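Local coordinates for amino acid ABC transporter, periplasmic amino acid-binding protein (Brucella ovis, PDB 4Z9N), which binds glutathione and probably delivers this or related amino acid-type solutes to an ABC transporter in the bacterial inner membrane, at residues Gly290-Ile295 with Ile308-Asn313; Glu239-Thr244 with Asn256-Arg261; Ser13-Lys16 with Phe20-Cys23. All blocks are in the same frame, centred on the assembly; numbering follows the deposited sequence. Where two conformers were deposited one is given.

Contact 1: residues Gly290-Ile295 with Ile308-Asn313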
ATOM      1  N   GLY D 290     -21.650   3.853  -0.357  1.00 21.12           N
ATOM      2  CA  GLY D 290     -21.189   4.387   0.917  1.00 22.60           C
ATOM      3  C   GLY D 290     -19.672   4.328   1.031  1.00 21.32           C
ATOM      4  O   GLY D 290     -18.996   3.951   0.071  1.00 18.31           O
ATOM      5  N   ASN D 291     -19.119   4.687   2.191  1.00 18.67           N
ATOM      6  CA  ASN D 291     -17.653   4.686   2.324  1.00 20.11           C
ATOM      7  C   ASN D 291     -17.116   3.301   2.719  1.00 18.32           C
ATOM      8  O   ASN D 291     -17.886   2.350   2.898  1.00 18.15           O
ATOM      9  CB  ASN D 291     -17.177   5.768   3.325  1.00 18.00           C
ATOM     10  CG  ASN D 291     -17.574   5.483   4.781  1.00 17.87           C
ATOM     11  OD1 ASN D 291     -17.454   4.362   5.283  1.00 17.78           O
ATOM     12  ND2 ASN D 291     -18.012   6.530   5.478  1.00 18.78           N
ATOM     13  N   TYR D 292     -15.797   3.198   2.866  1.00 16.59           N
ATOM     14  CA  TYR D 292     -15.158   1.918   3.181  1.00 16.16           C
ATOM     15  C   TYR D 292     -15.754   1.262   4.434  1.00 15.44           C
ATOM     16  O   TYR D 292     -16.007   0.064   4.455  1.00 16.45           O
ATOM     17  CB  TYR D 292     -13.653   2.099   3.384  1.00 15.80           C
ATOM     18  CG  TYR D 292     -12.945   0.799   3.677  1.00 16.51           C
ATOM     19  CD1 TYR D 292     -12.499  -0.019   2.642  1.00 16.47           C
ATOM     20  CD2 TYR D 292     -12.719   0.383   4.981  1.00 18.42           C
ATOM     21  CE1 TYR D 292     -11.845  -1.213   2.901  1.00 14.12           C
ATOM     22  CE2 TYR D 292     -12.073  -0.824   5.249  1.00 12.92           C
ATOM     23  CZ  TYR D 292     -11.638  -1.608   4.207  1.00 14.12           C
ATOM     24  OH  TYR D 292     -10.990  -2.794   4.493  1.00 14.17           O
ATOM     25  N   GLY D 293     -15.952   2.060   5.483  1.00 15.95           N
ATOM     26  CA  GLY D 293     -16.454   1.527   6.739  1.00 16.69           C
ATOM     27  C   GLY D 293     -17.866   1.013   6.596  1.00 17.83           C
ATOM     28  O   GLY D 293     -18.255   0.016   7.216  1.00 22.00           O
ATOM     29  N   GLU D 294     -18.652   1.710   5.778  1.00 18.41           N
ATOM     30  CA  GLU D 294     -20.017   1.288   5.537  1.00 20.95           C
ATOM     31  C   GLU D 294     -20.066  -0.034   4.772  1.00 22.45           C
ATOM     32  O   GLU D 294     -20.912  -0.882   5.067  1.00 21.73           O
ATOM     33  CB  GLU D 294     -20.784   2.371   4.791  1.00 20.45           C
ATOM     34  CG  GLU D 294     -20.910   3.678   5.574  1.00 24.46           C
ATOM     35  CD  GLU D 294     -21.840   4.642   4.890  1.00 26.11           C
ATOM     36  OE1 GLU D 294     -23.065   4.608   5.190  1.00 29.37           O
ATOM     37  OE2 GLU D 294     -21.358   5.424   4.046  1.00 22.12           O
ATOM     38  N   ILE D 295     -19.153  -0.214   3.816  1.00 20.87           N
ATOM     39  CA  ILE D 295     -19.057  -1.464   3.072  1.00 20.54           C
ATOM     40  C   ILE D 295     -18.642  -2.581   4.016  1.00 20.84           C
ATOM     41  O   ILE D 295     -19.197  -3.681   3.970  1.00 20.22           O
ATOM     42  CB  ILE D 295     -18.065  -1.343   1.892  1.00 16.97           C
ATOM     43  CG1 ILE D 295     -18.587  -0.344   0.855  1.00 22.93           C
ATOM     44  CG2 ILE D 295     -17.814  -2.698   1.241  1.00 16.77           C
ATOM     45  CD1 ILE D 295     -17.548   0.001  -0.211  1.00 23.45           C
ATOM     46  N   ILE D 308     -16.975  -9.592  12.150  1.00 19.95           N
ATOM     47  CA  ILE D 308     -15.523  -9.427  12.144  1.00 19.46           C
ATOM     48  C   ILE D 308     -15.119  -8.029  12.635  1.00 19.41           C
ATOM     49  O   ILE D 308     -15.682  -7.032  12.201  1.00 19.99           O
ATOM     50  CB  ILE D 308     -14.965  -9.683  10.743  1.00 19.01           C
ATOM     51  CG1 ILE D 308     -15.325 -11.106  10.285  1.00 18.41           C
ATOM     52  CG2 ILE D 308     -13.467  -9.399  10.701  1.00 21.62           C
ATOM     53  CD1 ILE D 308     -14.778 -11.457   8.876  1.00 20.81           C
ATOM     54  N   ALA D 309     -14.147  -7.952  13.535  1.00 18.31           N
ATOM     55  CA  ALA D 309     -13.681  -6.646  14.012  1.00 22.91           C
ATOM     56  C   ALA D 309     -12.805  -6.010  12.942  1.00 20.24           C
ATOM     57  O   ALA D 309     -12.184  -6.724  12.151  1.00 17.91           O
ATOM     58  CB  ALA D 309     -12.916  -6.782  15.311  1.00 22.29           C
ATOM     59  N   ARG D 310     -12.761  -4.679  12.908  1.00 16.68           N
ATOM     60  CA  ARG D 310     -11.953  -3.975  11.891  1.00 15.54           C
ATOM     61  C   ARG D 310     -10.499  -4.456  11.906  1.00 18.26           C
ATOM     62  O   ARG D 310      -9.938  -4.797  10.863  1.00 17.83           O
ATOM     63  CB  ARG D 310     -12.011  -2.454  12.104  1.00 15.71           C
ATOM     64  CG  ARG D 310     -13.337  -1.788  11.664  1.00 19.62           C
ATOM     65  CD  ARG D 310     -13.591  -1.857  10.152  1.00 18.79           C
ATOM     66  NE  ARG D 310     -12.707  -0.970   9.391  1.00 16.04           N
ATOM     67  CZ  ARG D 310     -12.991   0.289   9.064  1.00 14.87           C
ATOM     68  NH1 ARG D 310     -14.146   0.849   9.434  1.00 15.91           N
ATOM     69  NH2 ARG D 310     -12.110   0.999   8.374  1.00 14.09           N
ATOM     70  N   GLY D 311      -9.902  -4.497  13.092  1.00 15.88           N
ATOM     71  CA  GLY D 311      -8.544  -4.995  13.238  1.00 18.00           C
ATOM     72  C   GLY D 311      -7.555  -4.325  12.308  1.00 17.83           C
ATOM     73  O   GLY D 311      -7.406  -3.106  12.322  1.00 15.35           O
ATOM     74  N   LEU D 312      -6.898  -5.123  11.473  1.00 13.13           N
ATOM     75  CA  LEU D 312      -5.921  -4.578  10.530  1.00 12.34           C
ATOM     76  C   LEU D 312      -6.579  -3.661   9.525  1.00 11.99           C
ATOM     77  O   LEU D 312      -5.910  -2.842   8.903  1.00 13.15           O
ATOM     78  CB  LEU D 312      -5.202  -5.701   9.778  1.00 13.91           C
ATOM     79  CG  LEU D 312      -4.344  -6.638  10.610  1.00 15.33           C
ATOM     80  CD1 LEU D 312      -3.769  -7.736   9.688  1.00 17.42           C
ATOM     81  CD2 LEU D 312      -3.247  -5.846  11.294  1.00 18.63           C
ATOM     82  N   ASN D 313      -7.887  -3.824   9.336  1.00 13.28           N
ATOM     83  CA  ASN D 313      -8.577  -3.047   8.319  1.00 14.52           C
ATOM     84  C   ASN D 313      -9.264  -1.828   8.896  1.00 12.64           C
ATOM     85  O   ASN D 313     -10.045  -1.167   8.212  1.00 13.75           O
ATOM     86  CB  ASN D 313      -9.549  -3.941   7.568  1.00 16.72           C
ATOM     87  CG  ASN D 313      -8.816  -5.033   6.831  1.00 14.05           C
ATOM     88  OD1 ASN D 313      -8.069  -4.745   5.894  1.00 14.12           O
ATOM     89  ND2 ASN D 313      -8.927  -6.267   7.313  1.00 13.78           N
TER

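Contact 2: residues Glu239-Thr244 with Asn256-Arg261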
ATOM      1  N   GLU D 239     -14.241   7.700   4.326  1.00 15.83           N
ATOM      2  CA  GLU D 239     -14.479   7.254   5.696  1.00 20.76           C
ATOM      3  C   GLU D 239     -13.676   8.121   6.664  1.00 15.29           C
ATOM      4  O   GLU D 239     -14.210   8.589   7.676  1.00 17.76           O
ATOM      5  CB  GLU D 239     -14.131   5.777   5.915  1.00 18.19           C
ATOM      6  CG  GLU D 239     -14.531   5.341   7.330  1.00 16.95           C
ATOM      7  CD  GLU D 239     -14.055   3.966   7.738  1.00 19.12           C
ATOM      8  OE1 GLU D 239     -13.180   3.378   7.056  1.00 15.31           O
ATOM      9  OE2 GLU D 239     -14.583   3.464   8.760  1.00 19.06           O
ATOM     10  N   GLU D 240     -12.407   8.361   6.346  1.00 14.61           N
ATOM     11  CA  GLU D 240     -11.555   9.187   7.210  1.00 16.35           C
ATOM     12  C   GLU D 240     -12.159  10.582   7.454  1.00 16.11           C
ATOM     13  O   GLU D 240     -12.027  11.155   8.552  1.00 16.90           O
ATOM     14  CB  GLU D 240     -10.145   9.327   6.611  1.00 17.14           C
ATOM     15  CG  GLU D 240      -9.171  10.031   7.567  1.00 18.31           C
ATOM     16  CD  GLU D 240      -7.806  10.312   6.946  1.00 19.87           C
ATOM     17  OE1 GLU D 240      -7.399   9.564   6.036  1.00 17.33           O
ATOM     18  OE2 GLU D 240      -7.160  11.299   7.369  1.00 20.98           O
ATOM     19  N   TYR D 241     -12.845  11.119   6.446  1.00 16.46           N
ATOM     20  CA  TYR D 241     -13.407  12.460   6.548  1.00 18.40           C
ATOM     21  C   TYR D 241     -14.878  12.460   6.996  1.00 21.07           C
ATOM     22  O   TYR D 241     -15.512  13.504   7.016  1.00 21.78           O
ATOM     23  CB  TYR D 241     -13.279  13.206   5.215  1.00 20.30           C
ATOM     24  CG  TYR D 241     -11.864  13.393   4.683  1.00 25.15           C
ATOM     25  CD1 TYR D 241     -10.757  13.294   5.511  1.00 30.73           C
ATOM     26  CD2 TYR D 241     -11.646  13.687   3.343  1.00 29.86           C
ATOM     27  CE1 TYR D 241      -9.467  13.483   5.011  1.00 32.98           C
ATOM     28  CE2 TYR D 241     -10.367  13.877   2.841  1.00 31.55           C
ATOM     29  CZ  TYR D 241      -9.280  13.773   3.678  1.00 34.95           C
ATOM     30  OH  TYR D 241      -8.006  13.958   3.171  1.00 36.56           O
ATOM     31  N   GLY D 242     -15.403  11.302   7.382  1.00 19.89           N
ATOM     32  CA  GLY D 242     -16.765  11.214   7.889  1.00 19.82           C
ATOM     33  C   GLY D 242     -17.843  11.439   6.837  1.00 22.24           C
ATOM     34  O   GLY D 242     -18.953  11.895   7.156  1.00 24.18           O
ATOM     35  N   ILE D 243     -17.511  11.117   5.585  1.00 20.49           N
ATOM     36  CA  ILE D 243     -18.444  11.237   4.474  1.00 20.82           C
ATOM     37  C   ILE D 243     -19.106   9.892   4.247  1.00 21.25           C
ATOM     38  O   ILE D 243     -18.427   8.884   4.004  1.00 23.04           O
ATOM     39  CB  ILE D 243     -17.752  11.724   3.187  1.00 20.95           C
ATOM     40  CG1 ILE D 243     -17.062  13.058   3.435  1.00 20.36           C
ATOM     41  CG2 ILE D 243     -18.788  11.889   2.057  1.00 21.99           C
ATOM     42  CD1 ILE D 243     -16.022  13.384   2.396  1.00 21.69           C
ATOM     43  N   THR D 244     -20.429   9.888   4.324  1.00 23.91           N
ATOM     44  CA  THR D 244     -21.205   8.659   4.267  1.00 26.26           C
ATOM     45  C   THR D 244     -22.219   8.714   3.132  1.00 27.37           C
ATOM     46  O   THR D 244     -22.462   9.774   2.548  1.00 25.84           O
ATOM     47  CB  THR D 244     -21.948   8.407   5.595  1.00 22.97           C
ATOM     48  OG1 THR D 244     -22.917   9.441   5.803  1.00 24.91           O
ATOM     49  CG2 THR D 244     -20.970   8.405   6.764  1.00 25.91           C
ATOM     50  N   ASN D 256     -14.641  22.657   4.431  1.00 25.04           N
ATOM     51  CA  ASN D 256     -13.370  21.963   4.595  1.00 22.74           C
ATOM     52  C   ASN D 256     -12.718  21.782   3.222  1.00 25.04           C
ATOM     53  O   ASN D 256     -13.305  21.144   2.350  1.00 25.80           O
ATOM     54  CB  ASN D 256     -13.606  20.610   5.286  1.00 30.25           C
ATOM     55  CG  ASN D 256     -12.326  19.845   5.564  1.00 35.68           C
ATOM     56  OD1 ASN D 256     -11.421  19.791   4.737  1.00 36.31           O
ATOM     57  ND2 ASN D 256     -12.252  19.237   6.741  1.00 39.28           N
ATOM     58  N   PRO D 257     -11.507  22.342   3.019  1.00 22.45           N
ATOM     59  CA  PRO D 257     -10.892  22.234   1.692  1.00 22.36           C
ATOM     60  C   PRO D 257     -10.657  20.800   1.239  1.00 26.26           C
ATOM     61  O   PRO D 257     -10.878  20.513   0.064  1.00 28.54           O
ATOM     62  CB  PRO D 257      -9.562  22.980   1.856  1.00 23.13           C
ATOM     63  CG  PRO D 257      -9.833  23.978   2.941  1.00 24.70           C
ATOM     64  CD  PRO D 257     -10.749  23.253   3.900  1.00 23.42           C
ATOM     65  N   ASP D 258     -10.214  19.921   2.136  1.00 23.77           N
ATOM     66  CA  ASP D 258      -9.991  18.524   1.767  1.00 25.22           C
ATOM     67  C   ASP D 258     -11.275  17.863   1.265  1.00 19.68           C
ATOM     68  O   ASP D 258     -11.250  17.079   0.316  1.00 17.51           O
ATOM     69  CB  ASP D 258      -9.434  17.716   2.942  1.00 22.78           C
ATOM     70  CG  ASP D 258      -8.039  18.141   3.336  1.00 29.55           C
ATOM     71  OD1 ASP D 258      -7.405  18.915   2.589  1.00 27.58           O
ATOM     72  OD2 ASP D 258      -7.566  17.682   4.395  1.00 32.15           O
ATOM     73  N   ILE D 259     -12.393  18.175   1.909  1.00 19.86           N
ATOM     74  CA  ILE D 259     -13.663  17.558   1.565  1.00 21.97           C
ATOM     75  C   ILE D 259     -14.207  18.140   0.268  1.00 23.63           C
ATOM     76  O   ILE D 259     -14.711  17.412  -0.598  1.00 21.90           O
ATOM     77  CB  ILE D 259     -14.673  17.717   2.714  1.00 23.53           C
ATOM     78  CG1 ILE D 259     -14.166  16.967   3.951  1.00 24.00           C
ATOM     79  CG2 ILE D 259     -16.045  17.220   2.304  1.00 22.99           C
ATOM     80  CD1 ILE D 259     -15.096  17.107   5.179  1.00 24.77           C
ATOM     81  N   LYS D 260     -14.083  19.455   0.131  1.00 21.14           N
ATOM     82  CA  LYS D 260     -14.514  20.151  -1.076  1.00 25.69           C
ATOM     83  C   LYS D 260     -13.780  19.592  -2.299  1.00 26.36           C
ATOM     84  O   LYS D 260     -14.383  19.356  -3.353  1.00 25.91           O
ATOM     85  CB  LYS D 260     -14.264  21.653  -0.936  1.00 26.60           C
ATOM     86  CG  LYS D 260     -14.668  22.466  -2.159  1.00 33.77           C
ATOM     87  CD  LYS D 260     -14.367  23.953  -1.988  1.00 42.48           C
ATOM     88  CE  LYS D 260     -15.153  24.547  -0.845  1.00 47.82           C
ATOM     89  NZ  LYS D 260     -15.054  26.034  -0.839  1.00 55.89           N
ATOM     90  N   ARG D 261     -12.476  19.373  -2.143  1.00 23.70           N
ATOM     91  CA  ARG D 261     -11.647  18.863  -3.225  1.00 22.09           C
ATOM     92  C   ARG D 261     -12.006  17.406  -3.520  1.00 24.45           C
ATOM     93  O   ARG D 261     -12.171  17.021  -4.683  1.00 25.26           O
ATOM     94  CB  ARG D 261     -10.157  19.012  -2.870  1.00 20.57           C
ATOM     95  CG  ARG D 261      -9.198  18.542  -3.964  1.00 22.37           C
ATOM     96  CD  ARG D 261      -7.745  18.917  -3.670  1.00 22.34           C
ATOM     97  NE  ARG D 261      -7.272  18.318  -2.419  1.00 21.15           N
ATOM     98  CZ  ARG D 261      -7.055  19.003  -1.298  1.00 23.24           C
ATOM     99  NH1 ARG D 261      -7.240  20.320  -1.276  1.00 21.56           N
ATOM    100  NH2 ARG D 261      -6.629  18.376  -0.204  1.00 20.85           N
TER

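Contact 3: residues Ser13-Lys16 with Phe20-Cys23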
ATOM      1  N   SER D  13     -12.304   3.055 -21.675  0.58 27.41           N
ATOM      2  CA  SER D  13     -13.093   3.400 -22.856  0.58 28.70           C
ATOM      3  C   SER D  13     -14.019   2.265 -23.282  0.58 28.92           C
ATOM      4  O   SER D  13     -15.173   2.494 -23.655  0.58 29.55           O
ATOM      5  CB  SER D  13     -12.173   3.779 -24.017  0.58 35.66           C
ATOM      6  OG  SER D  13     -12.925   4.090 -25.175  0.58 31.30           O
ATOM      7  N   ASP D  14     -13.506   1.040 -23.230  1.00 28.89           N
ATOM      8  CA  ASP D  14     -14.286  -0.133 -23.616  1.00 31.75           C
ATOM      9  C   ASP D  14     -15.423  -0.401 -22.641  1.00 31.30           C
ATOM     10  O   ASP D  14     -16.512  -0.795 -23.050  1.00 28.80           O
ATOM     11  CB  ASP D  14     -13.385  -1.364 -23.728  1.00 28.75           C
ATOM     12  CG  ASP D  14     -12.318  -1.207 -24.796  1.00 41.83           C
ATOM     13  OD1 ASP D  14     -11.306  -1.936 -24.741  1.00 43.04           O
ATOM     14  OD2 ASP D  14     -12.490  -0.352 -25.684  1.00 39.98           O
ATOM     15  N   VAL D  15     -15.161  -0.175 -21.355  1.00 28.92           N
ATOM     16  CA  VAL D  15     -16.182  -0.312 -20.325  1.00 26.26           C
ATOM     17  C   VAL D  15     -17.319   0.701 -20.552  1.00 28.03           C
ATOM     18  O   VAL D  15     -18.496   0.349 -20.495  1.00 27.47           O
ATOM     19  CB  VAL D  15     -15.559  -0.165 -18.912  1.00 24.90           C
ATOM     20  CG1 VAL D  15     -16.645   0.057 -17.864  1.00 24.54           C
ATOM     21  CG2 VAL D  15     -14.699  -1.397 -18.584  1.00 24.34           C
ATOM     22  N   LYS D  16     -16.975   1.956 -20.826  1.00 27.36           N
ATOM     23  CA  LYS D  16     -18.009   2.954 -21.064  1.00 37.32           C
ATOM     24  C   LYS D  16     -18.776   2.644 -22.342  1.00 39.13           C
ATOM     25  O   LYS D  16     -19.989   2.808 -22.392  1.00 30.28           O
ATOM     26  CB  LYS D  16     -17.427   4.362 -21.131  1.00 28.44           C
ATOM     27  CG  LYS D  16     -16.734   4.784 -19.857  1.00 27.29           C
ATOM     28  CD  LYS D  16     -15.876   6.014 -20.056  1.00 40.53           C
ATOM     29  CE  LYS D  16     -16.725   7.260 -20.086  1.00 48.12           C
ATOM     30  NZ  LYS D  16     -16.072   8.354 -20.860  1.00 54.74           N
ATOM     31  N   PHE D  20     -21.343  -1.098 -19.132  1.00 28.02           N
ATOM     32  CA  PHE D  20     -21.346  -1.745 -17.829  1.00 27.08           C
ATOM     33  C   PHE D  20     -19.947  -2.263 -17.544  1.00 25.89           C
ATOM     34  O   PHE D  20     -19.103  -2.321 -18.442  1.00 29.38           O
ATOM     35  CB  PHE D  20     -22.361  -2.892 -17.789  1.00 27.84           C
ATOM     36  CG  PHE D  20     -22.050  -3.998 -18.751  1.00 28.30           C
ATOM     37  CD1 PHE D  20     -21.242  -5.057 -18.373  1.00 29.10           C
ATOM     38  CD2 PHE D  20     -22.567  -3.982 -20.034  1.00 29.65           C
ATOM     39  CE1 PHE D  20     -20.945  -6.073 -19.257  1.00 28.07           C
ATOM     40  CE2 PHE D  20     -22.276  -5.006 -20.927  1.00 34.22           C
ATOM     41  CZ  PHE D  20     -21.470  -6.050 -20.537  1.00 34.12           C
ATOM     42  N   LEU D  21     -19.726  -2.672 -16.302  1.00 24.91           N
ATOM     43  CA  LEU D  21     -18.455  -3.231 -15.865  1.00 27.49           C
ATOM     44  C   LEU D  21     -18.574  -4.755 -15.718  1.00 23.83           C
ATOM     45  O   LEU D  21     -19.523  -5.244 -15.110  1.00 25.29           O
ATOM     46  CB  LEU D  21     -18.050  -2.571 -14.544  1.00 22.77           C
ATOM     47  CG  LEU D  21     -16.815  -3.055 -13.782  1.00 29.39           C
ATOM     48  CD1 LEU D  21     -15.537  -2.702 -14.524  1.00 29.15           C
ATOM     49  CD2 LEU D  21     -16.789  -2.451 -12.381  1.00 26.79           C
ATOM     50  N   GLN D  22     -17.641  -5.509 -16.293  1.00 23.73           N
ATOM     51  CA  GLN D  22     -17.654  -6.967 -16.143  1.00 23.82           C
ATOM     52  C   GLN D  22     -16.669  -7.366 -15.041  1.00 23.93           C
ATOM     53  O   GLN D  22     -15.475  -7.154 -15.196  1.00 22.11           O
ATOM     54  CB  GLN D  22     -17.280  -7.653 -17.462  1.00 26.50           C
ATOM     55  CG  GLN D  22     -17.524  -9.167 -17.527  1.00 26.52           C
ATOM     56  CD  GLN D  22     -18.999  -9.533 -17.598  1.00 26.27           C
ATOM     57  OE1 GLN D  22     -19.756  -8.967 -18.394  1.00 27.21           O
ATOM     58  NE2 GLN D  22     -19.404 -10.514 -16.802  1.00 26.27           N
ATOM     59  N   CYS D  23     -17.160  -7.952 -13.948  1.00 23.21           N
ATOM     60  CA  CYS D  23     -16.298  -8.266 -12.790  1.00 21.15           C
ATOM     61  C   CYS D  23     -16.143  -9.749 -12.474  1.00 21.21           C
ATOM     62  O   CYS D  23     -17.128 -10.499 -12.446  1.00 22.66           O
ATOM     63  CB  CYS D  23     -16.847  -7.582 -11.542  1.00 29.01           C
ATOM     64  SG  CYS D  23     -16.897  -5.796 -11.655  1.00 31.62           S
TER

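Contact 1: residues Gly290-Ile295 with Ile308-Asn313
Y292 and R310 meet where the first turn of helix 292-299, opened by a capping box, faces the loop that follows the helix. The box pairs N291 with E294: the side-chain oxygen OD1 of N291 accepts from E294 N at 3.0 Å, and the carboxylate oxygen OE2 of E294 takes N291 N in return, also at 3.0 Å. A weaker bond from G293 N adds to the grip on OD1. Y292 is thus the first helical residue, and its ring is sent across to the loop with CG anti to the backbone N (chi1 -179°).

The course of R310 shows how a long side chain can fold back on its own loop while touching a neighbour. From CB the chain bends at chi2 and again at chi3 (-72°), which curls NE round to the carbonyl oxygen of N313. NE and NH2 both donate to that one oxygen, N313 O, which lies within the guanidinium plane; NH2 reaches it on a lone pair, whereas NE comes from above the carbonyl plane. With the group pinned along this side, NH2 also comes to the edge of the Y292 ring, 3.5 Å from CD2, the two planes standing 59° apart. NH1, the remaining nitrogen, packs on the backbone of G293 and forms a salt bridge with E239 of helix 222-240. F296 adds a cation-pi contact to the same guanidinium.

Farther along the ring, the Y292 hydroxyl bonds to N107 O, and N313 meets it by packing. N313 OD1 is itself held by Y109 N and Q322 NE2. The end of the tyrosine is flanked by a methylene group, N313 CB lying 3.6 Å from Y292 OH.

Contact 2: residues Glu239-Thr244 with Asn256-Arg261
The aromatic ring of Y241 lies obliquely against D258 and I259. CE2 and CZ of the ring both lie 4.0 Å from D258 CB, and CD2 approaches I259 CG1. Although the ring and the D258 carboxylate are turned only 27° apart, the two side chains cross at about a right angle. Their polar ends stay separate, with Y241 OH 3.9 Å from D258 OD2. The other carboxylate oxygen, D258 OD1, forms a salt bridge to R261 NH2 at 2.9 Å; the nitrogen arrives from above the carboxylate plane.

I259 has CG1 anti to its carbonyl carbon (chi1 -64°), which turns this branch to Y241 CB while CG2 meets I243 CD1 at 3.8 Å. The two branches thus engage residues that flank a glycine, G242. That glycine, with positive phi, is the C-prime residue of a Schellman motif ending helix 222-240: its nitrogen bonds back to E239 O, and I243 N to A238 O. Across the contact, N256 is the N-cap of helix 257-262, its OD1 receiving weak bonds from D258 N and I259 N.

The pair illustrates how a helix end can be packed against a helix start without a polar bond between them. L262 adds to the packing on Y241 and I243, V248 and M251 of helix 248-251 touch I243, and K210 and D149 of the second subunit lie against Y241 and D258. The C-terminal end of helix 222-240 is thereby set against helix 257-262, with helix 248-251 alongside and the dimer partner close by.

Contact 3: residues Ser13-Lys16 with Phe20-Cys23
A weak hydrogen bond from F20 N to V15 O, 3.5 Å long and bent to 127° at the hydrogen, is the polar link between helix 11-18 and the residue leading into strand 21-25. The same carbonyl oxygen, V15 O, also lies 3.4 Å from F20 O; these are two acceptors, so their closeness adds no bond and is consistent with a tight turn.

The rest of the contact is carried by the branches of V15. CG1, set anti to the backbone N (chi1 165°), lies beside the F20 carbonyl, 3.5 Å from F20 O, and continues to L21 CA. CG2 takes a separate path and touches L21 CD1 at 4.3 Å, a loose apolar meeting of two branched side chains. F20 presents its backbone here: its CB points away from the helix, and its ring makes a cation-pi contact with K64.

Both V15 and L21 also rest on W224 of helix 222-240, while F57 and V52 of helix 44-57 cover them in turn, so a small valine-leucine contact becomes part of a larger hydrophobic layer. Strand 21-25 runs parallel to strands 63-67 and 84-85, between them. This 2-1-3 strand order, entered from helix 11-18, is consistent with the start of an alpha/beta lobe of the periplasmic binding protein fold.

How the contacts relate
From the N terminus, contact 3 comes first, closing the short turn that leads helix 11-18 into strand 21-25. Far along the chain, contact 2 closes a loop between helices 222-240 and 257-262, and contact 1 then ties the start of helix 292-299 to the loop after it. The three follow in series, with no nesting or crossing. Contacts 1 and 2 nevertheless join in space through a salt bridge and a probable bond from N291 ND2 to I243 O, which tie both segments of contact 1 to the end of helix 222-240. Contact 3 stands apart, its centre about 27 Å from that of contact 1, yet W224 brings the same long helix to it.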